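Local coordinates for protein separin (Saccharomyces cerevisiae, PDB 5U1T) that cleaves the cohesin subunit MCD1/SCC1 at the onset of anaphase as a caspase-like cysteine protease, allowing chromosome segregation, and is held inactive by securin for most of the cell cycle, at residues F399-L412 with K440-I454. Residues are numbered along the deposited sequence; the frame is centred on the assembly and turned at random.
Sequences FNASVLFKSHSFLL and KFISSAQSAQKKIEI
His408 reaches from the first turn of helix 408-425 to the first turns of helix 448-458 and crosses Lys450 at a slant. Its CG is anti to the backbone N (chi1 -163°), which carries the imidazole toward Lys450. From CB outward, CB meets the Lys450 CD and CE methylenes, and CG meets CD. At the ring, Lys450 CG sits over one face, 3.6 Å from the centroid, in a CH-pi contact. CD2 touches Lys450 CB and CD, while CE1 meets Glu453 OE1 at 3.1 Å, the oxygen at the ring edge and the carboxylate plane nearly perpendicular to the imidazole. At the tip, His408 NE2 gives a weak hydrogen bond to Lys450 O (3.4 Å).

Deeper in, Leu411 packs between the two helix pairs. Its CD1 rests on Phe441 CB (3.8 Å), and its CD2 touches both Ala445 CB and Ile454 CG1, the latter at 3.6 Å. Leu412 CD2 extends this apolar layer over Ile454 CD1. Beyond Leu411, the Phe399 and Phe441 rings meet obliquely, Phe399 CD1 lying 3.6 Å from Phe441 CD1. Ser444 OG sits at the Phe399 ring edge. Thr414 of helix 408-425 touches both rings, and an apolar side chain from the chain of another protein packs on Phe399.

Within the helical domain, the contact joins the turn between helices 388-404 and 408-425 to that between helices 431-444 and 448-458: a Schellman motif at Lys406 closes helix 388-404, and Ser407 and Ser447 N-cap the helices that follow. Chemically, an apolar cluster around Leu411 gives way to polar groups at His408, where Glu453 would probably favour a protonated imidazole and the Lys450 ammonium oppose it, leaving the net effect open.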
ATOM      1  N   PHE A 399       2.318 -10.552 -49.732  1.00 72.02           N
ATOM      2  CA  PHE A 399       1.361 -10.555 -48.637  1.00 70.38           C
ATOM      3  C   PHE A 399      -0.038 -10.188 -49.103  1.00 69.66           C
ATOM      4  O   PHE A 399      -1.030 -10.759 -48.650  1.00 69.01           O
ATOM      5  CB  PHE A 399       1.774  -9.594 -47.533  1.00 71.83           C
ATOM      6  CG  PHE A 399       0.688  -9.362 -46.533  1.00 71.24           C
ATOM      7  CD1 PHE A 399       0.392 -10.329 -45.583  1.00 73.49           C
ATOM      8  CD2 PHE A 399      -0.067  -8.202 -46.560  1.00 72.13           C
ATOM      9  CE1 PHE A 399      -0.629 -10.134 -44.658  1.00 73.83           C
ATOM     10  CE2 PHE A 399      -1.084  -8.000 -45.644  1.00 75.82           C
ATOM     11  CZ  PHE A 399      -1.367  -8.972 -44.693  1.00 72.83           C
ATOM     12  N   ASN A 400      -0.106  -9.214 -50.001  1.00 73.96           N
ATOM     13  CA  ASN A 400      -1.381  -8.736 -50.512  1.00 76.44           C
ATOM     14  C   ASN A 400      -2.089  -9.778 -51.362  1.00 74.03           C
ATOM     15  O   ASN A 400      -3.311  -9.908 -51.308  1.00 76.16           O
ATOM     16  CB  ASN A 400      -1.185  -7.462 -51.328  1.00 78.57           C
ATOM     17  CG  ASN A 400      -0.730  -6.289 -50.483  1.00 80.31           C
ATOM     18  OD1 ASN A 400      -0.915  -6.260 -49.259  1.00 78.88           O
ATOM     19  ND2 ASN A 400      -0.134  -5.304 -51.141  1.00 85.20           N
ATOM     20  N   ALA A 401      -1.319 -10.508 -52.159  1.00 70.93           N
ATOM     21  CA  ALA A 401      -1.867 -11.647 -52.869  1.00 71.58           C
ATOM     22  C   ALA A 401      -2.410 -12.653 -51.851  1.00 73.08           C
ATOM     23  O   ALA A 401      -3.516 -13.165 -52.021  1.00 70.04           O
ATOM     24  CB  ALA A 401      -0.815 -12.286 -53.767  1.00 74.18           C
ATOM     25  N   SER A 402      -1.651 -12.912 -50.784  1.00 70.63           N
ATOM     26  CA  SER A 402      -2.090 -13.873 -49.779  1.00 69.26           C
ATOM     27  C   SER A 402      -3.445 -13.474 -49.215  1.00 71.62           C
ATOM     28  O   SER A 402      -4.249 -14.339 -48.895  1.00 71.33           O
ATOM     29  CB  SER A 402      -1.063 -14.026 -48.647  1.00 66.22           C
ATOM     30  OG  SER A 402      -1.045 -12.918 -47.772  1.00 72.59           O
ATOM     31  N   VAL A 403      -3.720 -12.172 -49.132  1.00 71.61           N
ATOM     32  CA  VAL A 403      -5.017 -11.714 -48.638  1.00 73.03           C
ATOM     33  C   VAL A 403      -6.099 -11.776 -49.719  1.00 75.04           C
ATOM     34  O   VAL A 403      -7.173 -12.343 -49.507  1.00 72.90           O
ATOM     35  CB  VAL A 403      -4.943 -10.283 -48.096  1.00 74.10           C
ATOM     36  CG1 VAL A 403      -6.233  -9.931 -47.371  1.00 76.22           C
ATOM     37  CG2 VAL A 403      -3.771 -10.140 -47.158  1.00 70.04           C
ATOM     38  N   LEU A 404      -5.811 -11.201 -50.881  1.00 77.62           N
ATOM     39  CA  LEU A 404      -6.789 -11.141 -51.963  1.00 77.56           C
ATOM     40  C   LEU A 404      -7.130 -12.522 -52.523  1.00 78.05           C
ATOM     41  O   LEU A 404      -8.286 -12.788 -52.864  1.00 77.89           O
ATOM     42  CB  LEU A 404      -6.282 -10.240 -53.092  1.00 78.67           C
ATOM     43  CG  LEU A 404      -6.205  -8.740 -52.796  1.00 83.38           C
ATOM     44  CD1 LEU A 404      -6.064  -7.934 -54.091  1.00 84.53           C
ATOM     45  CD2 LEU A 404      -7.426  -8.298 -52.007  1.00 79.17           C
ATOM     46  N   PHE A 405      -6.127 -13.392 -52.630  1.00 72.94           N
ATOM     47  CA  PHE A 405      -6.344 -14.742 -53.144  1.00 77.08           C
ATOM     48  C   PHE A 405      -6.866 -15.633 -52.040  1.00 74.01           C
ATOM     49  O   PHE A 405      -7.322 -16.748 -52.278  1.00 75.23           O
ATOM     50  CB  PHE A 405      -5.056 -15.342 -53.711  1.00 74.87           C
ATOM     51  CG  PHE A 405      -4.496 -14.589 -54.870  1.00 76.13           C
ATOM     52  CD1 PHE A 405      -5.302 -13.766 -55.634  1.00 78.88           C
ATOM     53  CD2 PHE A 405      -3.159 -14.707 -55.202  1.00 74.41           C
ATOM     54  CE1 PHE A 405      -4.785 -13.074 -56.709  1.00 82.75           C
ATOM     55  CE2 PHE A 405      -2.639 -14.020 -56.274  1.00 74.75           C
ATOM     56  CZ  PHE A 405      -3.455 -13.202 -57.031  1.00 79.94           C
ATOM     57  N   LYS A 406      -6.785 -15.126 -50.824  1.00 74.84           N
ATOM     58  CA  LYS A 406      -7.090 -15.927 -49.657  1.00 75.50           C
ATOM     59  C   LYS A 406      -6.273 -17.226 -49.674  1.00 72.86           C
ATOM     60  O   LYS A 406      -6.832 -18.311 -49.540  1.00 71.22           O
ATOM     61  CB  LYS A 406      -8.593 -16.230 -49.585  1.00 76.43           C
ATOM     62  CG  LYS A 406      -9.483 -14.988 -49.680  1.00 77.26           C
ATOM     63  CD  LYS A 406     -10.889 -15.232 -49.121  1.00 81.21           C
ATOM     64  CE  LYS A 406     -11.782 -14.011 -49.317  1.00 84.37           C
ATOM     65  NZ  LYS A 406     -11.901 -13.640 -50.776  1.00 90.04           N
ATOM     66  N   SER A 407      -4.950 -17.103 -49.793  1.00 67.41           N
ATOM     67  CA  SER A 407      -4.074 -18.260 -49.949  1.00 64.77           C
ATOM     68  C   SER A 407      -3.050 -18.401 -48.855  1.00 67.44           C
ATOM     69  O   SER A 407      -2.214 -17.526 -48.676  1.00 64.17           O
ATOM     70  CB  SER A 407      -3.327 -18.193 -51.277  1.00 69.98           C
ATOM     71  OG  SER A 407      -2.154 -18.997 -51.226  1.00 68.46           O
ATOM     72  N   HIS A 408      -3.071 -19.525 -48.154  1.00 62.11           N
ATOM     73  CA  HIS A 408      -2.016 -19.794 -47.193  1.00 59.07           C
ATOM     74  C   HIS A 408      -0.651 -19.970 -47.872  1.00 64.86           C
ATOM     75  O   HIS A 408       0.389 -19.720 -47.247  1.00 66.74           O
ATOM     76  CB  HIS A 408      -2.339 -21.031 -46.363  1.00 57.57           C
ATOM     77  CG  HIS A 408      -1.521 -21.141 -45.116  1.00 67.15           C
ATOM     78  ND1 HIS A 408      -0.635 -22.171 -44.891  1.00 61.60           N
ATOM     79  CD2 HIS A 408      -1.450 -20.340 -44.027  1.00 66.03           C
ATOM     80  CE1 HIS A 408      -0.059 -22.009 -43.715  1.00 58.48           C
ATOM     81  NE2 HIS A 408      -0.539 -20.908 -43.170  1.00 66.86           N
ATOM     82  N   SER A 409      -0.652 -20.402 -49.133  1.00 62.02           N
ATOM     83  CA  SER A 409       0.596 -20.615 -49.852  1.00 60.81           C
ATOM     84  C   SER A 409       1.361 -19.319 -50.035  1.00 63.65           C
ATOM     85  O   SER A 409       2.556 -19.252 -49.744  1.00 63.85           O
ATOM     86  CB  SER A 409       0.341 -21.262 -51.206  1.00 66.98           C
ATOM     87  OG  SER A 409      -0.159 -22.570 -51.029  1.00 75.63           O
ATOM     88  N   PHE A 410       0.678 -18.281 -50.501  1.00 68.34           N
ATOM     89  CA  PHE A 410       1.315 -16.971 -50.606  1.00 68.39           C
ATOM     90  C   PHE A 410       1.800 -16.440 -49.257  1.00 64.70           C
ATOM     91  O   PHE A 410       2.856 -15.816 -49.180  1.00 63.05           O
ATOM     92  CB  PHE A 410       0.365 -15.970 -51.251  1.00 69.49           C
ATOM     93  CG  PHE A 410       0.415 -15.982 -52.734  1.00 69.72           C
ATOM     94  CD1 PHE A 410       1.346 -15.207 -53.412  1.00 73.64           C
ATOM     95  CD2 PHE A 410      -0.449 -16.788 -53.462  1.00 71.40           C
ATOM     96  CE1 PHE A 410       1.403 -15.222 -54.803  1.00 80.14           C
ATOM     97  CE2 PHE A 410      -0.400 -16.812 -54.858  1.00 71.01           C
ATOM     98  CZ  PHE A 410       0.529 -16.030 -55.531  1.00 75.71           C
ATOM     99  N   LEU A 411       1.039 -16.694 -48.197  1.00 66.45           N
ATOM    100  CA  LEU A 411       1.397 -16.171 -46.884  1.00 63.95           C
ATOM    101  C   LEU A 411       2.636 -16.885 -46.381  1.00 63.14           C
ATOM    102  O   LEU A 411       3.546 -16.251 -45.849  1.00 59.32           O
ATOM    103  CB  LEU A 411       0.247 -16.321 -45.883  1.00 62.03           C
ATOM    104  CG  LEU A 411       0.513 -15.710 -44.509  1.00 58.55           C
ATOM    105  CD1 LEU A 411       0.770 -14.224 -44.660  1.00 56.79           C
ATOM    106  CD2 LEU A 411      -0.642 -15.965 -43.554  1.00 60.07           C
ATOM    107  N   LEU A 412       2.675 -18.204 -46.549  1.00 60.69           N
ATOM    108  CA  LEU A 412       3.879 -18.950 -46.208  1.00 58.87           C
ATOM    109  C   LEU A 412       5.042 -18.417 -47.035  1.00 59.52           C
ATOM    110  O   LEU A 412       6.147 -18.241 -46.521  1.00 64.46           O
ATOM    111  CB  LEU A 412       3.692 -20.448 -46.430  1.00 61.04           C
ATOM    112  CG  LEU A 412       2.978 -21.204 -45.309  1.00 65.22           C
ATOM    113  CD1 LEU A 412       2.592 -22.601 -45.760  1.00 63.17           C
ATOM    114  CD2 LEU A 412       3.846 -21.266 -44.073  1.00 59.72           C
ATOM    115  N   LYS A 440       1.032  -8.959 -38.358  1.00 69.49           N
ATOM    116  CA  LYS A 440       0.012  -8.720 -39.374  1.00 65.66           C
ATOM    117  C   LYS A 440      -0.233  -9.976 -40.220  1.00 66.31           C
ATOM    118  O   LYS A 440      -1.386 -10.271 -40.541  1.00 68.46           O
ATOM    119  CB  LYS A 440       0.385  -7.518 -40.257  1.00 64.43           C
ATOM    120  CG  LYS A 440       0.754  -6.261 -39.448  1.00 78.34           C
ATOM    121  CD  LYS A 440       0.103  -4.945 -39.953  1.00 83.76           C
ATOM    122  CE  LYS A 440      -0.143  -3.963 -38.779  1.00 91.65           C
ATOM    123  NZ  LYS A 440      -0.894  -2.694 -39.170  1.00 99.86           N
ATOM    124  N   PHE A 441       0.833 -10.713 -40.567  1.00 65.88           N
ATOM    125  CA  PHE A 441       0.704 -12.022 -41.237  1.00 59.57           C
ATOM    126  C   PHE A 441      -0.212 -12.947 -40.438  1.00 63.06           C
ATOM    127  O   PHE A 441      -1.235 -13.405 -40.947  1.00 65.39           O
ATOM    128  CB  PHE A 441       2.062 -12.730 -41.418  1.00 59.65           C
ATOM    129  CG  PHE A 441       3.104 -11.912 -42.132  1.00 59.91           C
ATOM    130  CD1 PHE A 441       2.751 -10.864 -42.968  1.00 57.33           C
ATOM    131  CD2 PHE A 441       4.447 -12.203 -41.964  1.00 57.98           C
ATOM    132  CE1 PHE A 441       3.717 -10.121 -43.605  1.00 55.19           C
ATOM    133  CE2 PHE A 441       5.417 -11.459 -42.603  1.00 59.79           C
ATOM    134  CZ  PHE A 441       5.049 -10.417 -43.419  1.00 58.30           C
ATOM    135  N   ILE A 442       0.172 -13.206 -39.184  1.00 65.19           N
ATOM    136  CA  ILE A 442      -0.546 -14.142 -38.329  1.00 62.60           C
ATOM    137  C   ILE A 442      -2.014 -13.781 -38.290  1.00 60.05           C
ATOM    138  O   ILE A 442      -2.874 -14.632 -38.491  1.00 65.19           O
ATOM    139  CB  ILE A 442       0.029 -14.177 -36.910  1.00 58.74           C
ATOM    140  CG1 ILE A 442       1.435 -14.766 -36.950  1.00 54.26           C
ATOM    141  CG2 ILE A 442      -0.846 -15.030 -36.010  1.00 56.71           C
ATOM    142  CD1 ILE A 442       2.184 -14.652 -35.660  1.00 61.99           C
ATOM    143  N   SER A 443      -2.290 -12.503 -38.092  1.00 63.85           N
ATOM    144  CA  SER A 443      -3.646 -11.999 -38.144  1.00 65.73           C
ATOM    145  C   SER A 443      -4.356 -12.341 -39.451  1.00 64.36           C
ATOM    146  O   SER A 443      -5.558 -12.574 -39.453  1.00 70.20           O
ATOM    147  CB  SER A 443      -3.638 -10.492 -37.943  1.00 72.42           C
ATOM    148  OG  SER A 443      -3.113 -10.175 -36.664  1.00 77.09           O
ATOM    149  N   SER A 444      -3.616 -12.384 -40.558  1.00 68.07           N
ATOM    150  CA  SER A 444      -4.231 -12.580 -41.864  1.00 63.85           C
ATOM    151  C   SER A 444      -4.448 -14.064 -42.192  1.00 64.38           C
ATOM    152  O   SER A 444      -5.242 -14.398 -43.078  1.00 65.23           O
ATOM    153  CB  SER A 444      -3.385 -11.907 -42.949  1.00 65.20           C
ATOM    154  OG  SER A 444      -2.068 -12.431 -42.983  1.00 67.03           O
ATOM    155  N   ALA A 445      -3.767 -14.944 -41.457  1.00 63.99           N
ATOM    156  CA  ALA A 445      -3.849 -16.381 -41.708  1.00 62.46           C
ATOM    157  C   ALA A 445      -5.279 -16.899 -41.551  1.00 61.91           C
ATOM    158  O   ALA A 445      -6.015 -16.453 -40.666  1.00 67.45           O
ATOM    159  CB  ALA A 445      -2.905 -17.135 -40.786  1.00 58.14           C
ATOM    160  N   GLN A 446      -5.637 -17.866 -42.395  1.00 61.20           N
ATOM    161  CA  GLN A 446      -7.011 -18.326 -42.591  1.00 58.29           C
ATOM    162  C   GLN A 446      -7.624 -19.238 -41.541  1.00 60.12           C
ATOM    163  O   GLN A 446      -8.816 -19.532 -41.617  1.00 62.81           O
ATOM    164  CB  GLN A 446      -7.107 -19.084 -43.910  1.00 68.57           C
ATOM    165  CG  GLN A 446      -6.240 -18.537 -44.996  1.00 75.96           C
ATOM    166  CD  GLN A 446      -6.891 -17.358 -45.663  1.00 79.01           C
ATOM    167  OE1 GLN A 446      -7.509 -16.517 -45.022  1.00 78.13           O
ATOM    168  NE2 GLN A 446      -6.783 -17.308 -46.958  1.00 83.20           N
ATOM    169  N   SER A 447      -6.829 -19.742 -40.607  1.00 58.62           N
ATOM    170  CA  SER A 447      -7.362 -20.666 -39.618  1.00 55.82           C
ATOM    171  C   SER A 447      -6.438 -20.693 -38.435  1.00 57.01           C
ATOM    172  O   SER A 447      -5.397 -20.052 -38.456  1.00 61.14           O
ATOM    173  CB  SER A 447      -7.533 -22.078 -40.190  1.00 61.93           C
ATOM    174  OG  SER A 447      -6.327 -22.826 -40.134  1.00 65.32           O
ATOM    175  N   ALA A 448      -6.822 -21.436 -37.406  1.00 55.00           N
ATOM    176  CA  ALA A 448      -6.051 -21.483 -36.180  1.00 57.58           C
ATOM    177  C   ALA A 448      -4.745 -22.210 -36.417  1.00 58.10           C
ATOM    178  O   ALA A 448      -3.693 -21.757 -35.982  1.00 57.87           O
ATOM    179  CB  ALA A 448      -6.842 -22.154 -35.071  1.00 52.09           C
ATOM    180  N   GLN A 449      -4.813 -23.335 -37.123  1.00 64.17           N
ATOM    181  CA  GLN A 449      -3.598 -24.078 -37.427  1.00 62.04           C
ATOM    182  C   GLN A 449      -2.673 -23.264 -38.325  1.00 60.63           C
ATOM    183  O   GLN A 449      -1.447 -23.298 -38.171  1.00 61.93           O
ATOM    184  CB  GLN A 449      -3.927 -25.426 -38.072  1.00 60.76           C
ATOM    185  CG  GLN A 449      -3.940 -26.572 -37.067  1.00 66.07           C
ATOM    186  CD  GLN A 449      -2.699 -26.574 -36.149  1.00 75.68           C
ATOM    187  OE1 GLN A 449      -1.557 -26.353 -36.604  1.00 73.00           O
ATOM    188  NE2 GLN A 449      -2.920 -26.827 -34.853  1.00 71.74           N
ATOM    189  N   LYS A 450      -3.259 -22.509 -39.246  1.00 60.32           N
ATOM    190  CA  LYS A 450      -2.450 -21.749 -40.188  1.00 62.47           C
ATOM    191  C   LYS A 450      -1.709 -20.596 -39.498  1.00 56.93           C
ATOM    192  O   LYS A 450      -0.570 -20.279 -39.868  1.00 58.57           O
ATOM    193  CB  LYS A 450      -3.316 -21.246 -41.342  1.00 62.86           C
ATOM    194  CG  LYS A 450      -3.755 -22.355 -42.278  1.00 63.12           C
ATOM    195  CD  LYS A 450      -4.496 -21.822 -43.496  1.00 64.79           C
ATOM    196  CE  LYS A 450      -4.846 -22.938 -44.476  1.00 59.12           C
ATOM    197  NZ  LYS A 450      -5.977 -23.790 -44.006  1.00 64.24           N
ATOM    198  N   LYS A 451      -2.347 -19.994 -38.493  1.00 60.28           N
ATOM    199  CA  LYS A 451      -1.713 -18.958 -37.674  1.00 58.00           C
ATOM    200  C   LYS A 451      -0.546 -19.511 -36.877  1.00 55.84           C
ATOM    201  O   LYS A 451       0.508 -18.892 -36.815  1.00 54.16           O
ATOM    202  CB  LYS A 451      -2.714 -18.321 -36.713  1.00 61.30           C
ATOM    203  CG  LYS A 451      -3.687 -17.379 -37.363  1.00 63.09           C
ATOM    204  CD  LYS A 451      -4.624 -16.757 -36.347  1.00 60.93           C
ATOM    205  CE  LYS A 451      -5.849 -16.187 -37.031  1.00 59.39           C
ATOM    206  NZ  LYS A 451      -6.952 -16.035 -36.038  1.00 68.51           N
ATOM    207  N   ILE A 452      -0.741 -20.671 -36.259  1.00 54.45           N
ATOM    208  CA  ILE A 452       0.337 -21.331 -35.544  1.00 58.72           C
ATOM    209  C   ILE A 452       1.482 -21.698 -36.494  1.00 55.64           C
ATOM    210  O   ILE A 452       2.643 -21.720 -36.122  1.00 57.34           O
ATOM    211  CB  ILE A 452      -0.169 -22.582 -34.816  1.00 59.26           C
ATOM    212  CG1 ILE A 452      -1.204 -22.180 -33.775  1.00 60.64           C
ATOM    213  CG2 ILE A 452       0.969 -23.294 -34.104  1.00 57.98           C
ATOM    214  CD1 ILE A 452      -1.581 -23.299 -32.847  1.00 59.89           C
ATOM    215  N   GLU A 453       1.150 -21.955 -37.745  1.00 66.92           N
ATOM    216  CA  GLU A 453       2.151 -22.330 -38.736  1.00 62.73           C
ATOM    217  C   GLU A 453       3.051 -21.155 -39.085  1.00 57.73           C
ATOM    218  O   GLU A 453       4.280 -21.279 -39.079  1.00 59.15           O
ATOM    219  CB  GLU A 453       1.455 -22.855 -39.977  1.00 63.18           C
ATOM    220  CG  GLU A 453       2.178 -23.962 -40.692  1.00 66.08           C
ATOM    221  CD  GLU A 453       1.234 -24.714 -41.609  1.00 73.32           C
ATOM    222  OE1 GLU A 453       1.360 -24.586 -42.857  1.00 74.58           O
ATOM    223  OE2 GLU A 453       0.346 -25.415 -41.057  1.00 75.40           O
ATOM    224  N   ILE A 454       2.421 -20.019 -39.386  1.00 60.10           N
ATOM    225  CA  ILE A 454       3.130 -18.776 -39.667  1.00 58.46           C
ATOM    226  C   ILE A 454       3.976 -18.375 -38.464  1.00 60.03           C
ATOM    227  O   ILE A 454       5.079 -17.848 -38.617  1.00 60.31           O
ATOM    228  CB  ILE A 454       2.151 -17.640 -40.023  1.00 61.30           C
ATOM    229  CG1 ILE A 454       1.423 -17.963 -41.333  1.00 63.61           C
ATOM    230  CG2 ILE A 454       2.870 -16.291 -40.086  1.00 58.36           C
ATOM    231  CD1 ILE A 454       2.350 -18.260 -42.508  1.00 64.96           C
TER